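Local coordinates for reticulocyte binding protein (Streptococcus agalactiae COH1, PDB 3FAW), which probably hydrolyses alpha-1,6-glucosidic linkages in pullulan and branched alpha-glucans, as a cell-wall-anchored streptococcal pullulanase, at residues A[44-49]-A[119-124]; A[49-54]-A[98-103]. One frame throughout, in Å; residues are numbered along the deposited sequence.

Contact 1: A[44-49]-A[119-124]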
loop_
_atom_site.group_PDB
_atom_site.type_symbol
_atom_site.label_atom_id
_atom_site.label_comp_id
_atom_site.label_asym_id
_atom_site.label_seq_id
_atom_site.Cartn_x
_atom_site.Cartn_y
_atom_site.Cartn_z
ATOM N N GLN A 44 28.927 -21.101 -7.382
ATOM C CA GLN A 44 28.191 -20.897 -6.139
ATOM C C GLN A 44 28.171 -22.177 -5.309
ATOM O O GLN A 44 28.039 -23.277 -5.861
ATOM C CB GLN A 44 26.751 -20.452 -6.418
ATOM C CG GLN A 44 26.620 -19.173 -7.247
ATOM C CD GLN A 44 26.777 -19.403 -8.750
ATOM O OE1 GLN A 44 26.380 -20.443 -9.275
ATOM N NE2 GLN A 44 27.349 -18.420 -9.446
ATOM N N GLN A 45 28.310 -22.033 -3.991
ATOM C CA GLN A 45 28.112 -23.151 -3.066
ATOM C C GLN A 45 26.653 -23.184 -2.602
ATOM O O GLN A 45 26.148 -22.207 -2.037
ATOM C CB GLN A 45 29.055 -23.063 -1.862
ATOM C CG GLN A 45 29.023 -24.326 -0.985
ATOM C CD GLN A 45 30.098 -24.363 0.083
ATOM O OE1 GLN A 45 30.991 -23.518 0.120
ATOM N NE2 GLN A 45 30.012 -25.353 0.968
ATOM N N THR A 46 25.998 -24.325 -2.835
ATOM C CA THR A 46 24.562 -24.491 -2.616
ATOM C C THR A 46 24.229 -25.341 -1.386
ATOM O O THR A 46 23.119 -25.263 -0.859
ATOM C CB THR A 46 23.910 -25.136 -3.854
ATOM O OG1 THR A 46 24.472 -26.439 -4.068
ATOM C CG2 THR A 46 24.147 -24.271 -5.095
ATOM N N ASP A 47 25.176 -26.167 -0.944
ATOM C CA ASP A 47 25.053 -26.880 0.333
ATOM C C ASP A 47 26.440 -27.302 0.845
ATOM O O ASP A 47 27.457 -26.936 0.256
ATOM C CB ASP A 47 24.073 -28.069 0.226
ATOM C CG ASP A 47 24.573 -29.185 -0.677
ATOM O OD1 ASP A 47 25.799 -29.344 -0.847
ATOM O OD2 ASP A 47 23.723 -29.927 -1.207
ATOM N N LEU A 48 26.479 -28.068 1.933
ATOM C CA LEU A 48 27.747 -28.432 2.564
ATOM C C LEU A 48 28.684 -29.200 1.631
ATOM O O LEU A 48 29.904 -29.034 1.706
ATOM C CB LEU A 48 27.508 -29.230 3.854
ATOM C CG LEU A 48 26.900 -28.456 5.032
ATOM C CD1 LEU A 48 26.712 -29.369 6.248
ATOM C CD2 LEU A 48 27.752 -27.247 5.409
ATOM N N THR A 49 28.114 -30.019 0.745
ATOM C CA THR A 49 28.902 -30.905 -0.113
ATOM C C THR A 49 28.695 -30.680 -1.619
ATOM O O THR A 49 28.911 -31.599 -2.412
ATOM C CB THR A 49 28.596 -32.385 0.218
ATOM O OG1 THR A 49 27.222 -32.671 -0.066
ATOM C CG2 THR A 49 28.888 -32.688 1.694
ATOM N N ARG A 119 30.523 -18.014 -4.436
ATOM C CA ARG A 119 29.551 -17.156 -3.770
ATOM C C ARG A 119 28.565 -18.075 -3.065
ATOM O O ARG A 119 28.210 -19.126 -3.594
ATOM C CB ARG A 119 28.829 -16.291 -4.820
ATOM C CG ARG A 119 27.598 -15.528 -4.325
ATOM C CD ARG A 119 27.076 -14.568 -5.393
ATOM N NE ARG A 119 26.627 -15.265 -6.603
ATOM C CZ ARG A 119 25.382 -15.690 -6.834
ATOM N NH1 ARG A 119 24.413 -15.507 -5.941
ATOM N NH2 ARG A 119 25.100 -16.310 -7.975
ATOM N N GLN A 120 28.117 -17.693 -1.874
ATOM C CA GLN A 120 27.104 -18.477 -1.171
ATOM C C GLN A 120 25.721 -18.125 -1.705
ATOM O O GLN A 120 25.348 -16.954 -1.723
ATOM C CB GLN A 120 27.171 -18.220 0.334
ATOM C CG GLN A 120 28.415 -18.790 0.996
ATOM C CD GLN A 120 28.559 -18.372 2.447
ATOM O OE1 GLN A 120 28.164 -17.273 2.835
ATOM N NE2 GLN A 120 29.139 -19.250 3.257
ATOM N N SER A 121 24.964 -19.133 -2.147
ATOM C CA SER A 121 23.587 -18.910 -2.607
ATOM C C SER A 121 22.743 -18.468 -1.418
ATOM O O SER A 121 23.075 -18.786 -0.281
ATOM C CB SER A 121 22.994 -20.176 -3.245
ATOM O OG SER A 121 22.662 -21.154 -2.269
ATOM N N TRP A 122 21.655 -17.742 -1.671
ATOM C CA TRP A 122 20.794 -17.295 -0.572
ATOM C C TRP A 122 20.188 -18.470 0.211
ATOM O O TRP A 122 20.037 -18.379 1.429
ATOM C CB TRP A 122 19.717 -16.298 -1.045
ATOM C CG TRP A 122 18.609 -16.862 -1.901
ATOM C CD1 TRP A 122 18.531 -16.826 -3.266
ATOM C CD2 TRP A 122 17.409 -17.503 -1.449
ATOM N NE1 TRP A 122 17.369 -17.422 -3.689
ATOM C CE2 TRP A 122 16.659 -17.843 -2.596
ATOM C CE3 TRP A 122 16.896 -17.828 -0.186
ATOM C CZ2 TRP A 122 15.421 -18.493 -2.520
ATOM C CZ3 TRP A 122 15.665 -18.477 -0.111
ATOM C CH2 TRP A 122 14.944 -18.803 -1.275
ATOM N N GLU A 123 19.862 -19.567 -0.476
ATOM C CA GLU A 123 19.374 -20.783 0.192
ATOM C C GLU A 123 20.417 -21.354 1.158
ATOM O O GLU A 123 20.080 -21.795 2.258
ATOM C CB GLU A 123 18.992 -21.880 -0.821
ATOM C CG GLU A 123 17.804 -21.548 -1.726
ATOM C CD GLU A 123 18.211 -20.926 -3.052
ATOM O OE1 GLU A 123 19.318 -20.344 -3.142
ATOM O OE2 GLU A 123 17.416 -21.015 -4.006
ATOM N N PHE A 124 21.676 -21.357 0.726
ATOM C CA PHE A 124 22.792 -21.824 1.554
ATOM C C PHE A 124 23.090 -20.836 2.690
ATOM O O PHE A 124 23.425 -21.253 3.802
ATOM C CB PHE A 124 24.040 -22.041 0.684
ATOM C CG PHE A 124 25.196 -22.710 1.403
ATOM C CD1 PHE A 124 25.008 -23.884 2.119
ATOM C CD2 PHE A 124 26.478 -22.175 1.327
ATOM C CE1 PHE A 124 26.075 -24.506 2.769
ATOM C CE2 PHE A 124 27.548 -22.790 1.971
ATOM C CZ PHE A 124 27.345 -23.958 2.693
HETATM O O HOH W 1 30.860 -21.303 1.841
#
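A parallel strand pair joins Gln44 and Gln45 of strand 40-47 to Arg119 and Gln120 of strand 114-120, and the chain then turns into helix 122-129. Gln45 carries both backbone bonds. Its N donates to Arg119 O at 2.9 Å, and its O accepts from Ser121 N at 3.3 Å, almost straight at the hydrogen (176°). Ser121 is the N-cap of the helix, and its OG takes the N-H of Phe124 at 3.2 Å. This first turn sets the Phe124 ring against residues 45-48. CG of Phe124 is anti to its backbone N (chi1 -172°), which carries the ring out toward the strand end. Asp47 N lies over one face. The Gln45 side chain, extended beyond CG, passes obliquely across the ring, its amide plane turned 26° from it, and CD comes 3.5 Å from Phe124 CE2. The Gln45 amide is held at both ends. NE2 donates to Asp47 O at 3.1 Å and also to Phe100 O, while OE1 accepts from a water that is held in turn by Gln120 NE2, which also bonds Tyr129 OH. That water sits in the plane of the Phe124 ring, at its edge. On the other sheet face, Gln44 and Arg119 lie side by side. Gln44 CG covers one guanidinium face, 3.3 Å from Arg119 NH2. The Gln44 amide itself is held by Asp42 and Gln52. The parallel pair joins the first and last strands of the mixed beta sheet, and a serine-capped helix follows.

Contact 2: A[49-54]-A[98-103]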
loop_
_atom_site.group_PDB
_atom_site.type_symbol
_atom_site.label_atom_id
_atom_site.label_comp_id
_atom_site.label_asym_id
_atom_site.label_seq_id
_atom_site.Cartn_x
_atom_site.Cartn_y
_atom_site.Cartn_z
ATOM N N THR A 49 28.114 -30.019 0.745
ATOM C CA THR A 49 28.902 -30.905 -0.113
ATOM C C THR A 49 28.695 -30.680 -1.619
ATOM O O THR A 49 28.911 -31.599 -2.412
ATOM C CB THR A 49 28.596 -32.385 0.218
ATOM O OG1 THR A 49 27.222 -32.671 -0.066
ATOM C CG2 THR A 49 28.888 -32.688 1.694
ATOM N N SER A 50 28.296 -29.473 -2.022
ATOM C CA SER A 50 27.992 -29.215 -3.437
ATOM C C SER A 50 28.285 -27.782 -3.899
ATOM O O SER A 50 27.895 -26.812 -3.240
ATOM C CB SER A 50 26.530 -29.566 -3.740
ATOM O OG SER A 50 26.307 -29.647 -5.139
ATOM N N ILE A 51 28.967 -27.675 -5.041
ATOM C CA ILE A 51 29.249 -26.392 -5.688
ATOM C C ILE A 51 28.878 -26.443 -7.172
ATOM O O ILE A 51 29.322 -27.333 -7.893
ATOM C CB ILE A 51 30.741 -26.008 -5.557
ATOM C CG1 ILE A 51 31.074 -25.657 -4.102
ATOM C CG2 ILE A 51 31.089 -24.833 -6.483
ATOM C CD1 ILE A 51 32.521 -25.259 -3.880
ATOM N N GLN A 52 28.062 -25.491 -7.624
ATOM C CA GLN A 52 27.720 -25.392 -9.046
ATOM C C GLN A 52 28.593 -24.345 -9.738
ATOM O O GLN A 52 28.659 -23.197 -9.301
ATOM C CB GLN A 52 26.225 -25.101 -9.259
ATOM C CG GLN A 52 25.676 -23.844 -8.601
ATOM C CD GLN A 52 24.278 -23.500 -9.087
ATOM O OE1 GLN A 52 23.484 -24.383 -9.425
ATOM N NE2 GLN A 52 23.969 -22.207 -9.123
ATOM N N ALA A 53 29.273 -24.767 -10.805
ATOM C CA ALA A 53 30.166 -23.904 -11.577
ATOM C C ALA A 53 29.582 -23.672 -12.961
ATOM O O ALA A 53 29.292 -24.631 -13.683
ATOM C CB ALA A 53 31.546 -24.540 -11.698
ATOM N N SER A 54 29.416 -22.406 -13.332
ATOM C CA SER A 54 28.853 -22.057 -14.633
ATOM C C SER A 54 29.956 -21.894 -15.679
ATOM O O SER A 54 30.992 -21.278 -15.415
ATOM C CB SER A 54 28.028 -20.778 -14.534
ATOM O OG SER A 54 27.350 -20.532 -15.750
ATOM N N GLY A 98 32.021 -32.836 -3.049
ATOM C CA GLY A 98 33.157 -32.985 -2.141
ATOM C C GLY A 98 32.794 -32.469 -0.758
ATOM O O GLY A 98 31.642 -32.138 -0.511
ATOM N N ASP A 99 33.768 -32.405 0.142
ATOM C CA ASP A 99 33.539 -31.889 1.494
ATOM C C ASP A 99 33.959 -30.421 1.541
ATOM O O ASP A 99 35.146 -30.106 1.652
ATOM C CB ASP A 99 34.314 -32.722 2.529
ATOM C CG ASP A 99 33.955 -32.366 3.972
ATOM O OD1 ASP A 99 33.455 -31.250 4.236
ATOM O OD2 ASP A 99 34.177 -33.221 4.853
ATOM N N PHE A 100 32.979 -29.527 1.444
ATOM C CA PHE A 100 33.249 -28.089 1.354
ATOM C C PHE A 100 32.806 -27.353 2.621
ATOM O O PHE A 100 31.760 -26.700 2.646
ATOM C CB PHE A 100 32.565 -27.503 0.117
ATOM C CG PHE A 100 32.954 -28.180 -1.170
ATOM C CD1 PHE A 100 34.283 -28.231 -1.572
ATOM C CD2 PHE A 100 31.989 -28.752 -1.989
ATOM C CE1 PHE A 100 34.644 -28.847 -2.767
ATOM C CE2 PHE A 100 32.339 -29.369 -3.180
ATOM C CZ PHE A 100 33.670 -29.418 -3.571
ATOM N N ASN A 101 33.624 -27.463 3.667
ATOM C CA ASN A 101 33.352 -26.819 4.955
ATOM C C ASN A 101 33.353 -25.299 4.789
ATOM O O ASN A 101 34.382 -24.721 4.432
ATOM C CB ASN A 101 34.403 -27.248 5.993
ATOM C CG ASN A 101 34.067 -26.799 7.418
ATOM O OD1 ASN A 101 33.145 -26.016 7.648
ATOM N ND2 ASN A 101 34.831 -27.303 8.381
ATOM N N PRO A 102 32.198 -24.644 5.037
ATOM C CA PRO A 102 32.128 -23.192 4.829
ATOM C C PRO A 102 33.077 -22.379 5.718
ATOM O O PRO A 102 33.385 -21.235 5.391
ATOM C CB PRO A 102 30.660 -22.853 5.130
ATOM C CG PRO A 102 30.132 -23.993 5.913
ATOM C CD PRO A 102 30.909 -25.200 5.498
ATOM N N LYS A 103 33.544 -22.970 6.818
ATOM C CA LYS A 103 34.528 -22.324 7.694
ATOM C C LYS A 103 35.911 -22.218 7.034
ATOM O O LYS A 103 36.709 -21.350 7.393
ATOM C CB LYS A 103 34.625 -23.077 9.025
ATOM C CG LYS A 103 33.343 -23.013 9.858
ATOM C CD LYS A 103 33.504 -23.716 11.194
ATOM C CE LYS A 103 32.367 -23.381 12.153
ATOM N NZ LYS A 103 31.043 -23.857 11.661
#
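Ile51 reaches from strand 50-55 to the ring of Phe100, in the loop after strand 93-98. Its CB points toward that loop. CG1 is anti to the carbonyl carbon (chi1 -70°) and comes over one face of the ring, 3.9 Å from Phe100 CD2. The chain stays extended at chi2, so CD1 continues across the same face. There CD1 sits 3.9 Å from the ring centroid and only 8° off the ring normal, a CH-pi contact over the centre. The other branch, CG2, lies anti to the backbone N and packs on Gln44 O of strand 40-47. The opposite face of the Phe100 ring is met by Gly98 C; Ile51 CD1 thus lies over the centre of one face, Gly98 C toward the rim of the other. Strands 50-55 and 93-98 are antiparallel neighbours in the mixed sheet, and this contact lies where their pairing runs out. Gly98 N still donates to Thr49 O, but the bond is weak at 3.4 Å. Gly98 O turns back on Thr49 instead, 3.0 Å from Thr49 CA in a CA-H...O contact and 3.1 Å from Thr49 CB. Ser50 N meets the Phe100 ring at its edge, in plane, 3.8 Å from CD2. Beyond the two segments, Phe107 packs edge-to-face with Phe100. The backbone of Phe100 is held as well, its O accepting from Gln45 NE2 of strand 40-47.

How the contacts relate
Contacts 1 and 2 lie on one mixed sheet, their centres about 7 Å apart, and both include Thr49. Strands 40-47 and 50-55 are antiparallel neighbours, joined by the turn at 48-49, and Gln44 O is 2.8 Å from Gln52 N, probably a hydrogen bond. Gln45 NE2 also reaches Phe100 O, 2.8 Å away, in a probable hydrogen bond, so the amide beside the contact 1 ring also holds the loop of contact 2. Contact 1 pairs the hairpin with strand 114-120, and contact 2 ties it to the end of strand 93-98. Neither includes a calcium ligand; their centres lie about 34 and 41 Å from the centre of the chain.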